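Local coordinates for protein putative dehydrogenase (Pseudarthrobacter phenanthrenivorans, PDB 6A3F) that catalyses the NAD(+)-dependent oxidation of levoglucosan to 3-dehydrolevoglucosan, working as a homotetramer of the Gfo/Idh/MocA family, at residues M47-A52 / K359-H364; A150-R155 / I353-T358; T156-L161 / I306-E311. All blocks are in the same frame, centred on the assembly; numbering follows the deposited sequence.

Contact 1: residues M47-A52 / K359-H364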
ATOM      1  N   MET B  47      23.611  14.719 -20.436  1.00 25.82           N
ATOM      2  CA  MET B  47      23.903  13.303 -20.278  1.00 27.37           C
ATOM      3  C   MET B  47      22.625  12.505 -20.551  1.00 25.55           C
ATOM      4  O   MET B  47      22.710  11.419 -21.111  1.00 24.35           O
ATOM      5  CB  MET B  47      24.390  12.936 -18.873  1.00 26.08           C
ATOM      6  CG  MET B  47      25.559  13.752 -18.379  1.00 27.45           C
ATOM      7  SD  MET B  47      25.972  13.244 -16.689  1.00 26.71           S
ATOM      8  CE  MET B  47      27.411  14.253 -16.307  1.00 24.92           C
ATOM      9  N   PHE B  48      21.481  13.046 -20.135  1.00 23.62           N
ATOM     10  CA  PHE B  48      20.204  12.326 -20.187  1.00 22.93           C
ATOM     11  C   PHE B  48      19.536  12.484 -21.544  1.00 23.68           C
ATOM     12  O   PHE B  48      18.927  11.544 -22.062  1.00 21.70           O
ATOM     13  CB  PHE B  48      19.288  12.820 -19.054  1.00 22.71           C
ATOM     14  CG  PHE B  48      19.612  12.208 -17.706  1.00 24.89           C
ATOM     15  CD1 PHE B  48      20.914  12.104 -17.260  1.00 27.41           C
ATOM     16  CD2 PHE B  48      18.619  11.735 -16.872  1.00 31.17           C
ATOM     17  CE1 PHE B  48      21.213  11.539 -16.028  1.00 29.62           C
ATOM     18  CE2 PHE B  48      18.921  11.142 -15.653  1.00 32.84           C
ATOM     19  CZ  PHE B  48      20.214  11.042 -15.229  1.00 31.38           C
ATOM     20  N   PHE B  49      19.629  13.698 -22.086  1.00 24.29           N
ATOM     21  CA  PHE B  49      18.906  14.031 -23.288  1.00 25.58           C
ATOM     22  C   PHE B  49      19.923  14.482 -24.342  1.00 26.42           C
ATOM     23  O   PHE B  49      20.410  15.623 -24.277  1.00 26.71           O
ATOM     24  CB  PHE B  49      17.922  15.159 -22.989  1.00 24.98           C
ATOM     25  CG  PHE B  49      16.773  14.819 -22.087  1.00 24.84           C
ATOM     26  CD1 PHE B  49      15.601  14.282 -22.599  1.00 23.70           C
ATOM     27  CD2 PHE B  49      16.848  15.038 -20.721  1.00 24.12           C
ATOM     28  CE1 PHE B  49      14.518  14.003 -21.787  1.00 25.17           C
ATOM     29  CE2 PHE B  49      15.767  14.731 -19.914  1.00 23.85           C
ATOM     30  CZ  PHE B  49      14.586  14.250 -20.450  1.00 22.52           C
ATOM     31  N   TRP B  50      20.249  13.591 -25.275  1.00 24.72           N
ATOM     32  CA  TRP B  50      21.368  13.799 -26.183  1.00 26.58           C
ATOM     33  C   TRP B  50      21.020  13.377 -27.626  1.00 27.71           C
ATOM     34  O   TRP B  50      20.507  12.267 -27.868  1.00 29.07           O
ATOM     35  CB  TRP B  50      22.613  13.065 -25.704  1.00 27.51           C
ATOM     36  CG  TRP B  50      23.821  13.457 -26.498  1.00 29.43           C
ATOM     37  CD1 TRP B  50      24.345  12.799 -27.579  1.00 30.85           C
ATOM     38  CD2 TRP B  50      24.618  14.639 -26.326  1.00 28.71           C
ATOM     39  NE1 TRP B  50      25.441  13.474 -28.054  1.00 32.54           N
ATOM     40  CE2 TRP B  50      25.636  14.598 -27.306  1.00 30.34           C
ATOM     41  CE3 TRP B  50      24.602  15.703 -25.422  1.00 28.66           C
ATOM     42  CZ2 TRP B  50      26.626  15.578 -27.404  1.00 28.95           C
ATOM     43  CZ3 TRP B  50      25.581  16.663 -25.513  1.00 30.37           C
ATOM     44  CH2 TRP B  50      26.569  16.615 -26.510  1.00 29.79           C
ATOM     45  N   PRO B  51      21.304  14.228 -28.611  1.00 28.68           N
ATOM     46  CA  PRO B  51      21.934  15.564 -28.491  1.00 30.52           C
ATOM     47  C   PRO B  51      21.093  16.591 -27.728  1.00 28.72           C
ATOM     48  O   PRO B  51      19.890  16.653 -27.887  1.00 27.18           O
ATOM     49  CB  PRO B  51      22.047  16.076 -29.947  1.00 31.59           C
ATOM     50  CG  PRO B  51      21.962  14.832 -30.788  1.00 32.92           C
ATOM     51  CD  PRO B  51      20.997  13.944 -30.025  1.00 31.67           C
ATOM     52  N   ALA B  52      21.764  17.390 -26.920  1.00 28.84           N
ATOM     53  CA  ALA B  52      21.097  18.339 -26.085  1.00 30.45           C
ATOM     54  C   ALA B  52      20.664  19.547 -26.915  1.00 34.24           C
ATOM     55  O   ALA B  52      21.299  19.889 -27.898  1.00 35.26           O
ATOM     56  CB  ALA B  52      21.983  18.762 -24.936  1.00 29.90           C
ATOM     57  N   LYS B 359      14.188  18.086 -11.898  1.00 22.81           N
ATOM     58  CA  LYS B 359      14.989  19.287 -12.265  1.00 22.49           C
ATOM     59  C   LYS B 359      15.724  19.086 -13.602  1.00 21.39           C
ATOM     60  O   LYS B 359      15.910  20.061 -14.367  1.00 20.58           O
ATOM     61  CB  LYS B 359      15.983  19.632 -11.154  1.00 24.29           C
ATOM     62  CG  LYS B 359      15.380  19.990  -9.803  1.00 27.42           C
ATOM     63  CD  LYS B 359      14.478  21.231  -9.831  1.00 27.64           C
ATOM     64  CE  LYS B 359      15.247  22.537  -9.990  1.00 29.54           C
ATOM     65  NZ  LYS B 359      14.293  23.648 -10.190  1.00 28.25           N
ATOM     66  N   ILE B 360      16.160  17.857 -13.882  1.00 21.02           N
ATOM     67  CA  ILE B 360      16.826  17.530 -15.142  1.00 20.56           C
ATOM     68  C   ILE B 360      15.847  17.677 -16.325  1.00 23.27           C
ATOM     69  O   ILE B 360      16.207  18.253 -17.395  1.00 23.11           O
ATOM     70  CB  ILE B 360      17.516  16.143 -15.076  1.00 19.78           C
ATOM     71  CG1 ILE B 360      18.716  16.143 -14.126  1.00 20.60           C
ATOM     72  CG2 ILE B 360      17.965  15.714 -16.457  1.00 24.02           C
ATOM     73  CD1 ILE B 360      19.189  14.786 -13.742  1.00 20.19           C
ATOM     74  N   ILE B 361      14.629  17.222 -16.141  1.00 22.03           N
ATOM     75  CA  ILE B 361      13.596  17.294 -17.161  1.00 20.35           C
ATOM     76  C   ILE B 361      13.210  18.755 -17.374  1.00 21.00           C
ATOM     77  O   ILE B 361      13.081  19.226 -18.508  1.00 23.24           O
ATOM     78  CB  ILE B 361      12.379  16.450 -16.773  1.00 21.71           C
ATOM     79  CG1 ILE B 361      12.724  14.968 -16.740  1.00 21.11           C
ATOM     80  CG2 ILE B 361      11.213  16.681 -17.713  1.00 24.74           C
ATOM     81  CD1 ILE B 361      11.684  14.150 -16.051  1.00 21.15           C
ATOM     82  N   GLU B 362      13.024  19.471 -16.267  1.00 20.47           N
ATOM     83  CA  GLU B 362      12.743  20.912 -16.292  1.00 20.49           C
ATOM     84  C   GLU B 362      13.800  21.648 -17.130  1.00 22.61           C
ATOM     85  O   GLU B 362      13.450  22.407 -18.061  1.00 24.45           O
ATOM     86  CB  GLU B 362      12.656  21.404 -14.842  1.00 20.75           C
ATOM     87  CG  GLU B 362      12.289  22.873 -14.682  1.00 21.00           C
ATOM     88  CD  GLU B 362      12.283  23.273 -13.215  1.00 21.76           C
ATOM     89  OE1 GLU B 362      13.354  23.104 -12.564  1.00 24.86           O
ATOM     90  OE2 GLU B 362      11.197  23.704 -12.736  1.00 24.62           O
ATOM     91  N   ALA B 363      15.070  21.429 -16.825  1.00 23.25           N
ATOM     92  CA  ALA B 363      16.175  22.078 -17.550  1.00 22.80           C
ATOM     93  C   ALA B 363      16.191  21.675 -19.029  1.00 25.46           C
ATOM     94  O   ALA B 363      16.478  22.512 -19.934  1.00 26.06           O
ATOM     95  CB  ALA B 363      17.472  21.799 -16.858  1.00 24.67           C
ATOM     96  N   HIS B 364      15.898  20.406 -19.320  1.00 24.89           N
ATOM     97  CA  HIS B 364      15.802  19.997 -20.719  1.00 24.72           C
ATOM     98  C   HIS B 364      14.774  20.843 -21.458  1.00 25.13           C
ATOM     99  O   HIS B 364      15.045  21.316 -22.605  1.00 25.30           O
ATOM    100  CB  HIS B 364      15.441  18.506 -20.846  1.00 22.67           C
ATOM    101  CG  HIS B 364      15.378  18.048 -22.271  1.00 25.40           C
ATOM    102  ND1 HIS B 364      14.212  17.651 -22.877  1.00 27.34           N
ATOM    103  CD2 HIS B 364      16.330  17.969 -23.215  1.00 27.94           C
ATOM    104  CE1 HIS B 364      14.457  17.342 -24.147  1.00 26.46           C
ATOM    105  NE2 HIS B 364      15.735  17.557 -24.380  1.00 28.24           N
TER
HETATM  106  O   HOH W   1      17.382  17.164 -26.811  1.00 36.34           O

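Contact 2: residues A150-R155 / I353-T358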
ATOM      1  N   ALA B 150       9.656  27.556 -11.427  1.00 22.44           N
ATOM      2  CA  ALA B 150      10.175  26.191 -11.083  1.00 22.10           C
ATOM      3  C   ALA B 150       9.106  25.355 -10.367  1.00 21.42           C
ATOM      4  O   ALA B 150       9.355  24.942  -9.201  1.00 21.30           O
ATOM      5  CB  ALA B 150      11.401  26.319 -10.202  1.00 24.47           C
ATOM      6  N   PHE B 151       7.949  25.153 -11.002  1.00 20.29           N
ATOM      7  CA  PHE B 151       6.973  24.153 -10.513  1.00 21.66           C
ATOM      8  C   PHE B 151       7.435  22.767 -11.045  1.00 21.82           C
ATOM      9  O   PHE B 151       6.841  22.135 -11.946  1.00 23.51           O
ATOM     10  CB  PHE B 151       5.541  24.532 -10.910  1.00 21.67           C
ATOM     11  CG  PHE B 151       4.977  25.733 -10.201  1.00 21.64           C
ATOM     12  CD1 PHE B 151       4.976  25.804  -8.815  1.00 23.30           C
ATOM     13  CD2 PHE B 151       4.494  26.818 -10.927  1.00 23.28           C
ATOM     14  CE1 PHE B 151       4.457  26.908  -8.158  1.00 22.62           C
ATOM     15  CE2 PHE B 151       3.983  27.929 -10.268  1.00 23.74           C
ATOM     16  CZ  PHE B 151       3.993  27.979  -8.890  1.00 25.51           C
ATOM     17  N   ASN B 152       8.546  22.317 -10.501  1.00 19.99           N
ATOM     18  CA  ASN B 152       9.297  21.195 -11.032  1.00 21.03           C
ATOM     19  C   ASN B 152       8.495  19.883 -10.888  1.00 21.65           C
ATOM     20  O   ASN B 152       8.724  18.933 -11.677  1.00 21.79           O
ATOM     21  CB  ASN B 152      10.657  21.092 -10.364  1.00 21.07           C
ATOM     22  CG  ASN B 152      10.526  20.820  -8.891  1.00 22.34           C
ATOM     23  OD1 ASN B 152      10.052  21.705  -8.181  1.00 23.85           O
ATOM     24  ND2 ASN B 152      10.831  19.586  -8.466  1.00 21.91           N
ATOM     25  N   TYR B 153       7.581  19.808  -9.909  1.00 20.06           N
ATOM     26  CA  TYR B 153       6.912  18.571  -9.623  1.00 21.12           C
ATOM     27  C   TYR B 153       5.949  18.198 -10.741  1.00 20.12           C
ATOM     28  O   TYR B 153       5.639  17.011 -10.886  1.00 20.25           O
ATOM     29  CB  TYR B 153       6.172  18.598  -8.291  1.00 21.02           C
ATOM     30  CG  TYR B 153       7.064  18.635  -7.084  1.00 20.41           C
ATOM     31  CD1 TYR B 153       7.903  17.576  -6.776  1.00 20.38           C
ATOM     32  CD2 TYR B 153       7.105  19.775  -6.280  1.00 21.55           C
ATOM     33  CE1 TYR B 153       8.710  17.617  -5.657  1.00 20.35           C
ATOM     34  CE2 TYR B 153       7.929  19.833  -5.168  1.00 21.29           C
ATOM     35  CZ  TYR B 153       8.702  18.730  -4.836  1.00 22.09           C
ATOM     36  OH  TYR B 153       9.511  18.739  -3.725  1.00 20.23           O
ATOM     37  N   ARG B 154       5.532  19.139 -11.586  1.00 22.94           N
ATOM     38  CA  ARG B 154       4.668  18.727 -12.698  1.00 22.73           C
ATOM     39  C   ARG B 154       5.454  17.928 -13.755  1.00 20.44           C
ATOM     40  O   ARG B 154       4.802  17.320 -14.620  1.00 22.11           O
ATOM     41  CB  ARG B 154       3.937  19.929 -13.296  1.00 22.68           C
ATOM     42  CG  ARG B 154       4.798  20.798 -14.197  1.00 23.45           C
ATOM     43  CD  ARG B 154       4.104  21.392 -15.421  1.00 22.61           C
ATOM     44  NE  ARG B 154       3.178  22.487 -15.105  1.00 21.86           N
ATOM     45  CZ  ARG B 154       2.616  23.286 -16.019  1.00 21.96           C
ATOM     46  NH1 ARG B 154       2.895  23.116 -17.299  1.00 26.16           N
ATOM     47  NH2 ARG B 154       1.752  24.220 -15.663  1.00 23.32           N
ATOM     48  N   ARG B 155       6.792  17.921 -13.712  1.00 21.13           N
ATOM     49  CA  ARG B 155       7.609  17.184 -14.620  1.00 21.00           C
ATOM     50  C   ARG B 155       8.042  15.844 -13.983  1.00 20.50           C
ATOM     51  O   ARG B 155       8.920  15.176 -14.509  1.00 21.72           O
ATOM     52  CB  ARG B 155       8.802  18.023 -15.103  1.00 20.24           C
ATOM     53  CG  ARG B 155       8.402  18.979 -16.229  1.00 21.10           C
ATOM     54  CD  ARG B 155       9.442  19.993 -16.633  1.00 22.79           C
ATOM     55  NE  ARG B 155       9.107  20.544 -17.944  1.00 23.22           N
ATOM     56  CZ  ARG B 155       8.248  21.527 -18.199  1.00 22.68           C
ATOM     57  NH1 ARG B 155       7.599  22.145 -17.226  1.00 22.62           N
ATOM     58  NH2 ARG B 155       8.064  21.895 -19.466  1.00 24.28           N
ATOM     59  N   ILE B 353      13.100   7.170  -9.829  1.00 18.54           N
ATOM     60  CA  ILE B 353      13.017   8.625 -10.029  1.00 18.88           C
ATOM     61  C   ILE B 353      13.107   9.282  -8.636  1.00 18.93           C
ATOM     62  O   ILE B 353      12.355   8.942  -7.761  1.00 21.51           O
ATOM     63  CB  ILE B 353      11.691   8.985 -10.721  1.00 19.40           C
ATOM     64  CG1 ILE B 353      11.519   8.325 -12.099  1.00 19.68           C
ATOM     65  CG2 ILE B 353      11.500  10.491 -10.779  1.00 21.33           C
ATOM     66  CD1 ILE B 353      12.562   8.717 -13.118  1.00 20.03           C
ATOM     67  N   GLY B 354      14.033  10.217  -8.477  1.00 20.48           N
ATOM     68  CA  GLY B 354      14.085  11.138  -7.341  1.00 21.23           C
ATOM     69  C   GLY B 354      13.863  12.593  -7.760  1.00 22.39           C
ATOM     70  O   GLY B 354      13.411  12.939  -8.878  1.00 20.42           O
ATOM     71  N   TYR B 355      14.148  13.483  -6.832  1.00 19.98           N
ATOM     72  CA  TYR B 355      13.883  14.890  -7.027  1.00 18.70           C
ATOM     73  C   TYR B 355      14.694  15.423  -8.211  1.00 19.58           C
ATOM     74  O   TYR B 355      14.228  16.256  -8.929  1.00 20.27           O
ATOM     75  CB  TYR B 355      14.291  15.660  -5.769  1.00 19.08           C
ATOM     76  CG  TYR B 355      13.996  17.146  -5.797  1.00 20.41           C
ATOM     77  CD1 TYR B 355      12.736  17.634  -5.470  1.00 19.65           C
ATOM     78  CD2 TYR B 355      14.968  18.056  -6.180  1.00 23.35           C
ATOM     79  CE1 TYR B 355      12.460  18.988  -5.562  1.00 21.00           C
ATOM     80  CE2 TYR B 355      14.709  19.417  -6.250  1.00 24.25           C
ATOM     81  CZ  TYR B 355      13.453  19.891  -5.922  1.00 22.55           C
ATOM     82  OH  TYR B 355      13.235  21.247  -5.932  1.00 24.75           O
ATOM     83  N   GLY B 356      15.929  14.962  -8.326  1.00 18.62           N
ATOM     84  CA  GLY B 356      16.863  15.447  -9.312  1.00 21.01           C
ATOM     85  C   GLY B 356      16.331  15.292 -10.724  1.00 20.85           C
ATOM     86  O   GLY B 356      16.485  16.215 -11.543  1.00 20.81           O
ATOM     87  N   GLU B 357      15.698  14.147 -11.017  1.00 20.49           N
ATOM     88  CA  GLU B 357      15.191  13.914 -12.393  1.00 20.01           C
ATOM     89  C   GLU B 357      14.153  14.983 -12.772  1.00 19.33           C
ATOM     90  O   GLU B 357      14.116  15.372 -13.940  1.00 19.43           O
ATOM     91  CB  GLU B 357      14.621  12.497 -12.558  1.00 20.79           C
ATOM     92  CG  GLU B 357      15.718  11.450 -12.606  1.00 22.84           C
ATOM     93  CD  GLU B 357      16.138  10.848 -11.264  1.00 25.63           C
ATOM     94  OE1 GLU B 357      15.916  11.478 -10.210  1.00 22.41           O
ATOM     95  OE2 GLU B 357      16.653   9.724 -11.257  1.00 32.27           O
ATOM     96  N   THR B 358      13.360  15.471 -11.823  1.00 20.03           N
ATOM     97  CA  THR B 358      12.378  16.505 -12.146  1.00 21.99           C
ATOM     98  C   THR B 358      13.106  17.782 -12.582  1.00 22.36           C
ATOM     99  O   THR B 358      12.723  18.446 -13.547  1.00 22.66           O
ATOM    100  CB  THR B 358      11.407  16.786 -10.994  1.00 22.53           C
ATOM    101  OG1 THR B 358      12.033  17.517  -9.926  1.00 19.73           O
ATOM    102  CG2 THR B 358      10.784  15.500 -10.504  1.00 22.38           C
TER
HETATM  103  O   HOH W   2      10.803  22.219  -5.660  1.00 22.74           O

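Contact 3: residues T156-L161 / I306-E311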
ATOM      1  N   THR B 156       7.457  15.442 -12.855  1.00 20.23           N
ATOM      2  CA  THR B 156       7.497  14.044 -12.451  1.00 19.81           C
ATOM      3  C   THR B 156       6.853  13.215 -13.580  1.00 17.49           C
ATOM      4  O   THR B 156       5.731  13.514 -13.979  1.00 17.51           O
ATOM      5  CB  THR B 156       6.741  13.783 -11.144  1.00 19.00           C
ATOM      6  OG1 THR B 156       7.123  14.664 -10.072  1.00 20.33           O
ATOM      7  CG2 THR B 156       6.895  12.354 -10.657  1.00 19.58           C
ATOM      8  N   PRO B 157       7.556  12.179 -14.063  1.00 18.12           N
ATOM      9  CA  PRO B 157       7.003  11.495 -15.210  1.00 18.71           C
ATOM     10  C   PRO B 157       5.561  11.033 -14.969  1.00 17.43           C
ATOM     11  O   PRO B 157       4.755  11.128 -15.881  1.00 19.36           O
ATOM     12  CB  PRO B 157       7.986  10.369 -15.494  1.00 18.09           C
ATOM     13  CG  PRO B 157       9.285  10.987 -15.087  1.00 18.55           C
ATOM     14  CD  PRO B 157       8.932  11.782 -13.846  1.00 16.78           C
ATOM     15  N   ALA B 158       5.237  10.526 -13.782  1.00 18.58           N
ATOM     16  CA  ALA B 158       3.892  10.083 -13.443  1.00 18.16           C
ATOM     17  C   ALA B 158       2.838  11.186 -13.646  1.00 17.57           C
ATOM     18  O   ALA B 158       1.712  10.910 -14.005  1.00 18.31           O
ATOM     19  CB  ALA B 158       3.891   9.600 -12.024  1.00 16.50           C
ATOM     20  N   VAL B 159       3.198  12.426 -13.339  1.00 16.34           N
ATOM     21  CA  VAL B 159       2.296  13.548 -13.479  1.00 17.35           C
ATOM     22  C   VAL B 159       2.086  13.889 -14.971  1.00 18.03           C
ATOM     23  O   VAL B 159       0.932  14.108 -15.407  1.00 18.73           O
ATOM     24  CB  VAL B 159       2.807  14.758 -12.674  1.00 17.38           C
ATOM     25  CG1 VAL B 159       1.889  15.979 -12.884  1.00 17.78           C
ATOM     26  CG2 VAL B 159       2.950  14.376 -11.204  1.00 18.38           C
ATOM     27  N   ALA B 160       3.157  13.869 -15.749  1.00 19.38           N
ATOM     28  CA  ALA B 160       3.046  14.027 -17.220  1.00 20.07           C
ATOM     29  C   ALA B 160       2.259  12.859 -17.822  1.00 19.42           C
ATOM     30  O   ALA B 160       1.571  13.049 -18.803  1.00 18.42           O
ATOM     31  CB  ALA B 160       4.405  14.110 -17.835  1.00 20.84           C
ATOM     32  N   LEU B 161       2.386  11.661 -17.265  1.00 19.49           N
ATOM     33  CA  LEU B 161       1.568  10.505 -17.686  1.00 19.75           C
ATOM     34  C   LEU B 161       0.078  10.763 -17.423  1.00 20.10           C
ATOM     35  O   LEU B 161      -0.793  10.409 -18.233  1.00 19.78           O
ATOM     36  CB  LEU B 161       2.043   9.262 -16.921  1.00 19.32           C
ATOM     37  CG  LEU B 161       1.268   7.981 -17.244  1.00 19.08           C
ATOM     38  CD1 LEU B 161       1.394   7.651 -18.730  1.00 18.63           C
ATOM     39  CD2 LEU B 161       1.810   6.811 -16.429  1.00 19.30           C
ATOM     40  N   ILE B 306      -7.661   8.956 -11.572  1.00 19.06           N
ATOM     41  CA  ILE B 306      -6.234   8.979 -11.505  1.00 18.81           C
ATOM     42  C   ILE B 306      -5.842   9.480 -10.112  1.00 18.34           C
ATOM     43  O   ILE B 306      -6.411  10.450  -9.664  1.00 20.06           O
ATOM     44  CB  ILE B 306      -5.595   9.894 -12.558  1.00 19.30           C
ATOM     45  CG1 ILE B 306      -5.982   9.480 -13.989  1.00 17.89           C
ATOM     46  CG2 ILE B 306      -4.089   9.931 -12.390  1.00 21.89           C
ATOM     47  CD1 ILE B 306      -5.702  10.555 -15.002  1.00 19.63           C
ATOM     48  N   VAL B 307      -4.910   8.772  -9.474  1.00 16.60           N
ATOM     49  CA  VAL B 307      -4.437   9.115  -8.132  1.00 18.52           C
ATOM     50  C   VAL B 307      -2.915   9.148  -8.181  1.00 16.96           C
ATOM     51  O   VAL B 307      -2.283   8.257  -8.786  1.00 17.57           O
ATOM     52  CB  VAL B 307      -4.952   8.094  -7.091  1.00 18.10           C
ATOM     53  CG1 VAL B 307      -4.247   8.243  -5.739  1.00 21.73           C
ATOM     54  CG2 VAL B 307      -6.456   8.209  -6.936  1.00 20.20           C
ATOM     55  N   PHE B 308      -2.302  10.118  -7.505  1.00 17.49           N
ATOM     56  CA  PHE B 308      -0.858  10.263  -7.497  1.00 17.07           C
ATOM     57  C   PHE B 308      -0.426  10.622  -6.074  1.00 17.89           C
ATOM     58  O   PHE B 308      -1.159  11.319  -5.373  1.00 18.54           O
ATOM     59  CB  PHE B 308      -0.386  11.390  -8.426  1.00 17.79           C
ATOM     60  CG  PHE B 308       1.077  11.748  -8.334  1.00 18.68           C
ATOM     61  CD1 PHE B 308       2.056  10.879  -8.802  1.00 18.76           C
ATOM     62  CD2 PHE B 308       1.482  12.972  -7.828  1.00 17.78           C
ATOM     63  CE1 PHE B 308       3.398  11.192  -8.699  1.00 19.57           C
ATOM     64  CE2 PHE B 308       2.831  13.292  -7.773  1.00 19.08           C
ATOM     65  CZ  PHE B 308       3.782  12.421  -8.221  1.00 18.24           C
ATOM     66  N   ASN B 309       0.755  10.143  -5.701  1.00 17.25           N
ATOM     67  CA  ASN B 309       1.414  10.381  -4.399  1.00 16.55           C
ATOM     68  C   ASN B 309       2.923  10.532  -4.646  1.00 17.03           C
ATOM     69  O   ASN B 309       3.621   9.558  -4.961  1.00 17.74           O
ATOM     70  CB  ASN B 309       1.119   9.272  -3.396  1.00 17.26           C
ATOM     71  CG  ASN B 309       1.995   9.270  -2.157  1.00 16.33           C
ATOM     72  OD1 ASN B 309       2.605  10.297  -1.838  1.00 16.92           O
ATOM     73  ND2 ASN B 309       1.956   8.178  -1.374  1.00 13.84           N
ATOM     74  N   TYR B 310       3.428  11.761  -4.520  1.00 16.01           N
ATOM     75  CA  TYR B 310       4.825  12.052  -4.760  1.00 15.60           C
ATOM     76  C   TYR B 310       5.757  11.286  -3.790  1.00 16.51           C
ATOM     77  O   TYR B 310       6.907  11.025  -4.126  1.00 16.30           O
ATOM     78  CB  TYR B 310       5.146  13.556  -4.695  1.00 16.10           C
ATOM     79  CG  TYR B 310       6.576  13.821  -5.060  1.00 16.59           C
ATOM     80  CD1 TYR B 310       6.953  13.981  -6.382  1.00 16.12           C
ATOM     81  CD2 TYR B 310       7.566  13.879  -4.093  1.00 16.73           C
ATOM     82  CE1 TYR B 310       8.277  14.156  -6.742  1.00 16.70           C
ATOM     83  CE2 TYR B 310       8.902  13.970  -4.435  1.00 16.77           C
ATOM     84  CZ  TYR B 310       9.253  14.152  -5.761  1.00 18.03           C
ATOM     85  OH  TYR B 310      10.546  14.317  -6.096  1.00 17.85           O
ATOM     86  N   GLU B 311       5.318  10.921  -2.601  1.00 16.27           N
ATOM     87  CA  GLU B 311       6.192  10.100  -1.730  1.00 17.36           C
ATOM     88  C   GLU B 311       6.495   8.735  -2.392  1.00 20.31           C
ATOM     89  O   GLU B 311       7.484   8.050  -1.993  1.00 18.59           O
ATOM     90  CB  GLU B 311       5.577   9.899  -0.357  1.00 17.10           C
ATOM     91  CG  GLU B 311       5.464  11.222   0.407  1.00 16.88           C
ATOM     92  CD  GLU B 311       5.151  11.143   1.898  1.00 16.34           C
ATOM     93  OE1 GLU B 311       4.455  10.203   2.297  1.00 18.85           O
ATOM     94  OE2 GLU B 311       5.666  12.029   2.677  1.00 17.86           O
TER

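Contact 1: residues M47-A52 / K359-H364
The rings of Phe49 and His364 lie face to face, their planes 11° apart and their centroids separated by 3.9 Å. His364 CG sits above the Phe49 face, displaced toward the rim, and the histidine CB follows it over the same ring as a CH-pi contact. The edge of Phe49 meets Ile361 CG1 and Ile360 CG2 near its plane. The contact joins the end of helix 35-48, the first helix of the Rossmann nucleotide-binding domain, to helix 355-371, which comes late in the sequence. Phe49 is the first residue to leave the helical path, and its CB points toward helix 355-371. For His364, a CG anti to the backbone N (chi1 -178°) sets the imidazole over the Phe49 face; Phe49 CB and His364 CD2 come within 3.2 Å, a snug fit at the root of the stack.

One turn back along helix 355-371 from His364, Ile360 meets the ring of Phe48. Ile360 CD1 stands over its face, 4.2 Å from the ring centroid and 15° off the normal, while Ile360 CG2 reaches CD2 of Phe48 at 4.1 Å. Trp346 adds an edge-to-face partner to the Phe48 ring, and Lys36 of a second subunit makes a cation-pi contact with it, so this apolar layer also reaches the subunit interface.

The polar link is made through water. One molecule, lying in the plane of the imidazole at its edge, joins His364 NE2 at 3.0 Å and donates to Pro51 O at 2.8 Å.

Contact 2: residues A150-R155 / I353-T358
Asn152 and Thr358 meet because each places its polar group between its own backbone N and carbonyl carbon: chi1 is 63° for Asn152 CG and 73° for Thr358 OG1. The asparagine amide is thereby aimed at the first turn of helix 355-371, and the hydroxyl faces it. Asn152 ND2 donates to Thr358 OG1 at 2.8 Å in a nearly straight bond (167°), with the oxygen almost in the amide plane. The hydroxyl in turn donates to Tyr355 O at 2.7 Å, meeting that oxygen in the carbonyl plane, so Thr358 OG1 relays between loop and helix.

The other end of the amide is tied through water. Asn152 OD1 accepts from a water at 2.7 Å, and the same water lies 2.6 Å from Tyr355 OH, in the plane of the phenol ring. Bonded at both ends, the amide is probably fixed in rotation, since a flip would turn OD1 to a hydroxyl that already donates to Tyr355 O. Tyr153 has Asn152 ND2 above its ring centre and brings its own hydroxyl to the edge of the Tyr355 ring, OH to CE1 3.5 Å, although its CB points away from the helix. Tyr153 OH has a hydrogen-bonding partner in Asn293, and Leu351 of a second subunit packs on both tyrosines.

Asn152 and Tyr355 bind NADH and Tyr153 binds levoglucosan, so this network of amide, hydroxyls and water belongs to the active-site cleft of a Gfo/Idh/MocA dehydrogenase, where the loop after the last strand of the Rossmann sheet brings cofactor and substrate sites side by side.

Contact 3: residues T156-L161 / I306-E311
Phe308 carries this contact, its side chain rising from strand 304-309 toward the first turn of helix 157-167. CB leaves the strand toward the helix, and CG is anti to the backbone N (chi1 172°), which extends the ring to Thr156, Ala158 and Val159. Along one side of the ring CD1 lies 3.9 Å from Ala158 CB, and CE1 approaches the same methyl more closely, at 3.7 Å. Val159 CG2 stands over one face, nearest CE2 at 3.6 Å. At the tip, Phe308 CZ also meets the threonine methyl, Thr156 CG2, at 4.0 Å. Measured to the ring centroid, Val159 CG2 is 3.8 Å away and 18° off the normal, a CH-pi contact. The backbone N of Tyr310 lies over the opposite face, toward its rim. Phe297 on the adjoining strand 294-301 and Leu316 on strand 315-320 continue the layer.

Two residues farther on, Tyr310 leaves the strand, and its ring edge meets Thr156 OG1, which lies in the ring plane 3.6 Å from CE1. That hydroxyl is hydrogen-bonded to Tyr153 O, while Tyr310 OH is hydrogen-bonded to Leu351 O of a second subunit. Within the turn, Asn309 OD1 accepts from Glu311 N at 2.9 Å, an Asx turn where strand gives way to a 3-10 segment.

Helix and sheet of the substrate-binding alpha/beta domain thus meet through methyl groups and one sandwiched ring. The contact is apolar, so dispersion and burial of methyl and ring surface probably account for most of it, while the polar tips at its margin are satisfied by bonds to other parts of the protein and to another subunit.

Overall arrangement
All three contacts are mainly buried, yet their chemistry changes with place. Contact 1, about 18 Å from the chain centre to its own centre, joins the end of one helix to the side of another by a ring stack and CH-pi contacts, with its imidazole partly exposed and a bridging water. Contact 2, centred about 9 Å from the chain centre, is the polar one and holds residues of the cofactor and substrate sites. Contact 3 is apolar and seats a helix on the large sheet. Contacts 1 and 2 share helix 355-371, through successive turns, whereas contacts 2 and 3 use consecutive residues of one chain segment and meet where Tyr153 touches Tyr310. Each also reaches a second subunit, so all three lie close to a subunit interface.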